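Local coordinates for protein tRNA(Ile2) 2-agmatinylcytidine synthetase TiaS (Archaeoglobus fulgidus, PDB 5XOB) that uses ATP to join agmatine to the wobble cytidine of its isoleucine tRNA, so that the modified tRNA reads AUA instead of AUG, at residues E154-P166 and P211-Y225. Sequence-based numbering, arbitrary orientation.
Sequences EDFTLELIAYRYP and PVLYGIRGESVEALY
Leu158 and Gly218, Leu160 and Ile216 exchange paired backbone hydrogen bonds, which set strands 157-163 and 214-218 antiparallel. At Ala162 the register slips by one residue: its O accepts a 2.7 Å bond from Leu213 N and only a weak one from Tyr214 N, while Ala162 N bonds to Tyr214 O. Beyond this bulge, Arg164 N donates a hydrogen bond to Pro211 O (2.9 Å).

Apolar contacts fill the face that carries Leu158, Leu160 and Ala162. The Ala162 methyl sits over one face of the Tyr214 ring, CB 3.6 Å from the centroid, a CH-pi contact; with chi1 at 65° Tyr214 CG stands between its own backbone N and carbonyl carbon, which brings the ring back over the neighbouring strand. Helix 221-225 closes the same face: Leu224 CD2 lies against Leu158 CB, and Leu160 CB meets Leu224 CG at 3.7 Å. Leu160 splits its branches, CD1 against the Tyr225 ring and CD2 against Tyr214 CE2.

On the other face, which also carries Ile161, Glu159 OE2 lies 4.0 Å from Arg217 NH1, above the guanidinium plane, a long, purely electrostatic pair.

Ser220 N-caps the helix, its OG accepting from Ala223 N. The whole is an antiparallel strand pair with a classic beta bulge in the FLD domain, strand 212-218 being outermost in the chain's mixed sheet.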
loop_
_atom_site.group_PDB
_atom_site.type_symbol
_atom_site.label_atom_id
_atom_site.label_comp_id
_atom_site.label_asym_id
_atom_site.label_seq_id
_atom_site.Cartn_x
_atom_site.Cartn_y
_atom_site.Cartn_z
ATOM N N GLU A 154 6.405 -14.896 0.332
ATOM C CA GLU A 154 7.656 -14.937 1.095
ATOM C C GLU A 154 7.449 -14.209 2.418
ATOM O O GLU A 154 7.618 -14.770 3.502
ATOM C CB GLU A 154 8.788 -14.268 0.304
ATOM C CG GLU A 154 9.251 -15.048 -0.923
ATOM C CD GLU A 154 10.506 -15.874 -0.678
ATOM O OE1 GLU A 154 11.318 -16.000 -1.624
ATOM O OE2 GLU A 154 10.686 -16.397 0.447
ATOM N N ASP A 155 7.078 -12.945 2.295
ATOM C CA ASP A 155 6.626 -12.146 3.408
ATOM C C ASP A 155 5.103 -12.135 3.328
ATOM O O ASP A 155 4.526 -12.236 2.246
ATOM C CB ASP A 155 7.188 -10.726 3.274
ATOM C CG ASP A 155 7.129 -9.937 4.563
ATOM O OD1 ASP A 155 6.949 -10.530 5.657
ATOM O OD2 ASP A 155 7.271 -8.696 4.473
ATOM N N PHE A 156 4.457 -12.033 4.481
ATOM C CA PHE A 156 3.011 -11.901 4.546
ATOM C C PHE A 156 2.653 -11.179 5.832
ATOM O O PHE A 156 3.464 -11.093 6.749
ATOM C CB PHE A 156 2.345 -13.280 4.513
ATOM C CG PHE A 156 2.740 -14.162 5.658
ATOM C CD1 PHE A 156 3.880 -14.950 5.579
ATOM C CD2 PHE A 156 1.988 -14.190 6.825
ATOM C CE1 PHE A 156 4.259 -15.759 6.640
ATOM C CE2 PHE A 156 2.359 -14.995 7.889
ATOM C CZ PHE A 156 3.496 -15.782 7.796
ATOM N N THR A 157 1.444 -10.645 5.888
ATOM C CA THR A 157 0.899 -10.141 7.137
ATOM C C THR A 157 -0.499 -10.714 7.315
ATOM O O THR A 157 -1.050 -11.335 6.397
ATOM C CB THR A 157 0.890 -8.599 7.185
ATOM O OG1 THR A 157 0.092 -8.068 6.114
ATOM C CG2 THR A 157 2.300 -8.083 7.072
ATOM N N LEU A 158 -1.054 -10.532 8.505
ATOM C CA LEU A 158 -2.379 -11.041 8.804
ATOM C C LEU A 158 -3.342 -9.877 8.903
ATOM O O LEU A 158 -2.953 -8.779 9.294
ATOM C CB LEU A 158 -2.368 -11.828 10.119
ATOM C CG LEU A 158 -1.382 -12.996 10.230
ATOM C CD1 LEU A 158 -1.408 -13.580 11.637
ATOM C CD2 LEU A 158 -1.675 -14.076 9.198
ATOM N N GLU A 159 -4.592 -10.115 8.517
ATOM C CA GLU A 159 -5.660 -9.171 8.802
ATOM C C GLU A 159 -6.887 -9.881 9.351
ATOM O O GLU A 159 -7.373 -10.859 8.780
ATOM C CB GLU A 159 -6.045 -8.319 7.587
ATOM C CG GLU A 159 -6.571 -6.946 8.019
ATOM C CD GLU A 159 -7.089 -6.081 6.882
ATOM O OE1 GLU A 159 -6.944 -6.477 5.708
ATOM O OE2 GLU A 159 -7.640 -4.992 7.172
ATOM N N LEU A 160 -7.372 -9.375 10.475
ATOM C CA LEU A 160 -8.596 -9.861 11.046
ATOM C C LEU A 160 -9.673 -8.940 10.549
ATOM O O LEU A 160 -9.643 -7.732 10.787
ATOM C CB LEU A 160 -8.533 -9.856 12.560
ATOM C CG LEU A 160 -9.779 -10.394 13.252
ATOM C CD1 LEU A 160 -9.380 -11.091 14.539
ATOM C CD2 LEU A 160 -10.744 -9.252 13.528
ATOM N N ILE A 161 -10.624 -9.525 9.841
ATOM C CA ILE A 161 -11.695 -8.766 9.263
ATOM C C ILE A 161 -12.968 -9.135 9.988
ATOM O O ILE A 161 -13.319 -10.315 10.090
ATOM C CB ILE A 161 -11.831 -9.034 7.759
ATOM C CG1 ILE A 161 -10.500 -8.719 7.068
ATOM C CG2 ILE A 161 -12.951 -8.180 7.182
ATOM C CD1 ILE A 161 -10.477 -8.985 5.582
ATOM N N ALA A 162 -13.637 -8.100 10.487
ATOM C CA ALA A 162 -14.881 -8.233 11.204
ATOM C C ALA A 162 -16.000 -7.684 10.342
ATOM O O ALA A 162 -15.890 -6.580 9.800
ATOM C CB ALA A 162 -14.805 -7.463 12.508
ATOM N N TYR A 163 -17.075 -8.460 10.221
ATOM C CA TYR A 163 -18.211 -8.071 9.407
ATOM C C TYR A 163 -19.415 -7.753 10.276
ATOM O O TYR A 163 -19.555 -8.255 11.396
ATOM C CB TYR A 163 -18.565 -9.173 8.412
ATOM C CG TYR A 163 -17.396 -9.604 7.557
ATOM C CD1 TYR A 163 -16.956 -8.822 6.489
ATOM C CD2 TYR A 163 -16.720 -10.795 7.820
ATOM C CE1 TYR A 163 -15.879 -9.220 5.707
ATOM C CE2 TYR A 163 -15.646 -11.197 7.050
ATOM C CZ TYR A 163 -15.231 -10.411 5.996
ATOM O OH TYR A 163 -14.160 -10.828 5.251
ATOM N N ARG A 164 -20.277 -6.909 9.723
ATOM C CA ARG A 164 -21.500 -6.479 10.376
ATOM C C ARG A 164 -22.626 -7.486 10.175
ATOM O O ARG A 164 -22.532 -8.431 9.364
ATOM C CB ARG A 164 -21.961 -5.123 9.817
ATOM C CG ARG A 164 -20.837 -4.140 9.518
ATOM C CD ARG A 164 -21.205 -2.732 9.943
ATOM N NE ARG A 164 -21.788 -1.927 8.878
ATOM C CZ ARG A 164 -22.480 -0.803 9.073
ATOM N NH1 ARG A 164 -22.706 -0.336 10.304
ATOM N NH2 ARG A 164 -22.962 -0.144 8.024
ATOM N N TYR A 165 -23.699 -7.255 10.926
ATOM C CA TYR A 165 -24.952 -7.952 10.718
ATOM C C TYR A 165 -25.672 -7.319 9.522
ATOM O O TYR A 165 -25.776 -6.088 9.443
ATOM C CB TYR A 165 -25.816 -7.891 11.981
ATOM C CG TYR A 165 -25.401 -8.895 13.028
ATOM C CD1 TYR A 165 -25.889 -10.195 12.991
ATOM C CD2 TYR A 165 -24.512 -8.555 14.037
ATOM C CE1 TYR A 165 -25.508 -11.130 13.931
ATOM C CE2 TYR A 165 -24.125 -9.486 14.985
ATOM C CZ TYR A 165 -24.628 -10.773 14.924
ATOM O OH TYR A 165 -24.251 -11.710 15.858
ATOM N N PRO A 166 -26.150 -8.153 8.575
ATOM C CA PRO A 166 -26.838 -7.676 7.363
ATOM C C PRO A 166 -27.837 -6.541 7.623
ATOM O O PRO A 166 -27.798 -5.507 6.942
ATOM C CB PRO A 166 -27.552 -8.929 6.855
ATOM C CG PRO A 166 -26.701 -10.062 7.325
ATOM C CD PRO A 166 -25.987 -9.622 8.570
ATOM N N PRO A 211 -20.025 -4.636 3.847
ATOM C CA PRO A 211 -20.188 -5.472 5.053
ATOM C C PRO A 211 -19.069 -5.440 6.097
ATOM O O PRO A 211 -19.253 -5.979 7.185
ATOM C CB PRO A 211 -20.308 -6.902 4.489
ATOM C CG PRO A 211 -19.798 -6.836 3.095
ATOM C CD PRO A 211 -20.089 -5.448 2.616
ATOM N N VAL A 212 -17.925 -4.845 5.785
ATOM C CA VAL A 212 -16.832 -4.806 6.742
ATOM C C VAL A 212 -17.095 -3.752 7.807
ATOM O O VAL A 212 -17.378 -2.595 7.489
ATOM C CB VAL A 212 -15.484 -4.512 6.063
ATOM C CG1 VAL A 212 -14.385 -4.303 7.105
ATOM C CG2 VAL A 212 -15.119 -5.658 5.133
ATOM N N LEU A 213 -16.993 -4.174 9.064
ATOM C CA LEU A 213 -17.046 -3.264 10.201
ATOM C C LEU A 213 -15.665 -2.643 10.367
ATOM O O LEU A 213 -15.506 -1.420 10.331
ATOM C CB LEU A 213 -17.431 -4.016 11.483
ATOM C CG LEU A 213 -18.263 -3.262 12.530
ATOM C CD1 LEU A 213 -17.994 -3.874 13.900
ATOM C CD2 LEU A 213 -18.034 -1.751 12.562
ATOM N N TYR A 214 -14.672 -3.509 10.560
ATOM C CA TYR A 214 -13.279 -3.102 10.651
ATOM C C TYR A 214 -12.378 -4.250 10.213
ATOM O O TYR A 214 -12.787 -5.413 10.223
ATOM C CB TYR A 214 -12.911 -2.665 12.078
ATOM C CG TYR A 214 -12.985 -3.758 13.133
ATOM C CD1 TYR A 214 -14.010 -3.770 14.072
ATOM C CD2 TYR A 214 -12.024 -4.771 13.207
ATOM C CE1 TYR A 214 -14.085 -4.757 15.052
ATOM C CE2 TYR A 214 -12.098 -5.769 14.179
ATOM C CZ TYR A 214 -13.133 -5.755 15.103
ATOM O OH TYR A 214 -13.230 -6.726 16.079
ATOM N N GLY A 215 -11.151 -3.904 9.834
ATOM C CA GLY A 215 -10.111 -4.883 9.538
ATOM C C GLY A 215 -8.811 -4.497 10.221
ATOM O O GLY A 215 -8.290 -3.405 10.002
ATOM N N ILE A 216 -8.274 -5.398 11.032
ATOM C CA ILE A 216 -7.080 -5.100 11.803
ATOM C C ILE A 216 -5.859 -5.839 11.251
ATOM O O ILE A 216 -5.843 -7.067 11.196
ATOM C CB ILE A 216 -7.334 -5.412 13.287
ATOM C CG1 ILE A 216 -8.369 -4.417 13.820
ATOM C CG2 ILE A 216 -6.049 -5.323 14.110
ATOM C CD1 ILE A 216 -8.961 -4.794 15.154
ATOM N N ARG A 217 -4.847 -5.069 10.840
ATOM C CA ARG A 217 -3.589 -5.610 10.321
ATOM C C ARG A 217 -2.642 -5.964 11.455
ATOM O O ARG A 217 -2.549 -5.233 12.438
ATOM C CB ARG A 217 -2.899 -4.595 9.400
ATOM C CG ARG A 217 -3.194 -4.800 7.925
ATOM C CD ARG A 217 -2.660 -3.669 7.060
ATOM N NE ARG A 217 -3.355 -3.648 5.772
ATOM C CZ ARG A 217 -4.444 -2.934 5.492
ATOM N NH1 ARG A 217 -5.002 -2.123 6.391
ATOM N NH2 ARG A 217 -4.982 -3.027 4.287
ATOM N N GLY A 218 -1.914 -7.069 11.314
ATOM C CA GLY A 218 -0.947 -7.444 12.333
ATOM C C GLY A 218 -0.057 -8.622 12.007
ATOM O O GLY A 218 -0.131 -9.200 10.925
ATOM N N GLU A 219 0.776 -8.985 12.980
ATOM C CA GLU A 219 1.844 -9.965 12.779
ATOM C C GLU A 219 1.524 -11.364 13.323
ATOM O O GLU A 219 2.133 -12.350 12.898
ATOM C CB GLU A 219 3.137 -9.454 13.422
ATOM C CG GLU A 219 3.602 -8.099 12.905
ATOM C CD GLU A 219 4.212 -8.148 11.508
ATOM O OE1 GLU A 219 4.635 -9.228 11.032
ATOM O OE2 GLU A 219 4.285 -7.079 10.881
ATOM N N SER A 220 0.584 -11.462 14.259
ATOM C CA SER A 220 0.269 -12.753 14.856
ATOM C C SER A 220 -1.208 -12.907 15.065
ATOM O O SER A 220 -1.950 -11.922 15.156
ATOM C CB SER A 220 0.975 -12.912 16.203
ATOM O OG SER A 220 0.416 -12.039 17.171
ATOM N N VAL A 221 -1.624 -14.163 15.165
ATOM C CA VAL A 221 -3.014 -14.476 15.451
ATOM C C VAL A 221 -3.309 -13.990 16.870
ATOM O O VAL A 221 -4.351 -13.382 17.111
ATOM C CB VAL A 221 -3.312 -15.987 15.291
ATOM C CG1 VAL A 221 -4.793 -16.275 15.506
ATOM C CG2 VAL A 221 -2.888 -16.472 13.909
ATOM N N GLU A 222 -2.362 -14.230 17.782
ATOM C CA GLU A 222 -2.464 -13.804 19.185
ATOM C C GLU A 222 -2.801 -12.318 19.305
ATOM O O GLU A 222 -3.771 -11.944 19.963
ATOM C CB GLU A 222 -1.147 -14.095 19.928
ATOM C CG GLU A 222 -1.074 -13.544 21.358
ATOM C CD GLU A 222 0.326 -13.616 21.970
ATOM O OE1 GLU A 222 0.910 -12.543 22.264
ATOM O OE2 GLU A 222 0.843 -14.742 22.161
ATOM N N ALA A 223 -1.982 -11.484 18.672
ATOM C CA ALA A 223 -2.157 -10.032 18.709
ATOM C C ALA A 223 -3.495 -9.621 18.123
ATOM O O ALA A 223 -4.172 -8.733 18.641
ATOM C CB ALA A 223 -1.035 -9.356 17.939
ATOM N N LEU A 224 -3.869 -10.276 17.030
ATOM C CA LEU A 224 -5.087 -9.922 16.311
ATOM C C LEU A 224 -6.317 -10.136 17.183
ATOM O O LEU A 224 -7.139 -9.234 17.331
ATOM C CB LEU A 224 -5.186 -10.706 14.983
ATOM C CG LEU A 224 -5.027 -9.940 13.652
ATOM C CD1 LEU A 224 -4.437 -8.542 13.789
ATOM C CD2 LEU A 224 -4.234 -10.755 12.648
ATOM N N TYR A 225 -6.436 -11.320 17.772
ATOM C CA TYR A 225 -7.566 -11.613 18.654
ATOM C C TYR A 225 -7.547 -10.728 19.912
ATOM O O TYR A 225 -8.604 -10.328 20.406
ATOM C CB TYR A 225 -7.612 -13.104 19.023
ATOM C CG TYR A 225 -8.151 -14.011 17.924
ATOM C CD1 TYR A 225 -9.334 -13.702 17.248
ATOM C CD2 TYR A 225 -7.492 -15.191 17.579
ATOM C CE1 TYR A 225 -9.833 -14.527 16.253
ATOM C CE2 TYR A 225 -7.985 -16.024 16.584
ATOM C CZ TYR A 225 -9.156 -15.686 15.924
ATOM O OH TYR A 225 -9.659 -16.505 14.935
#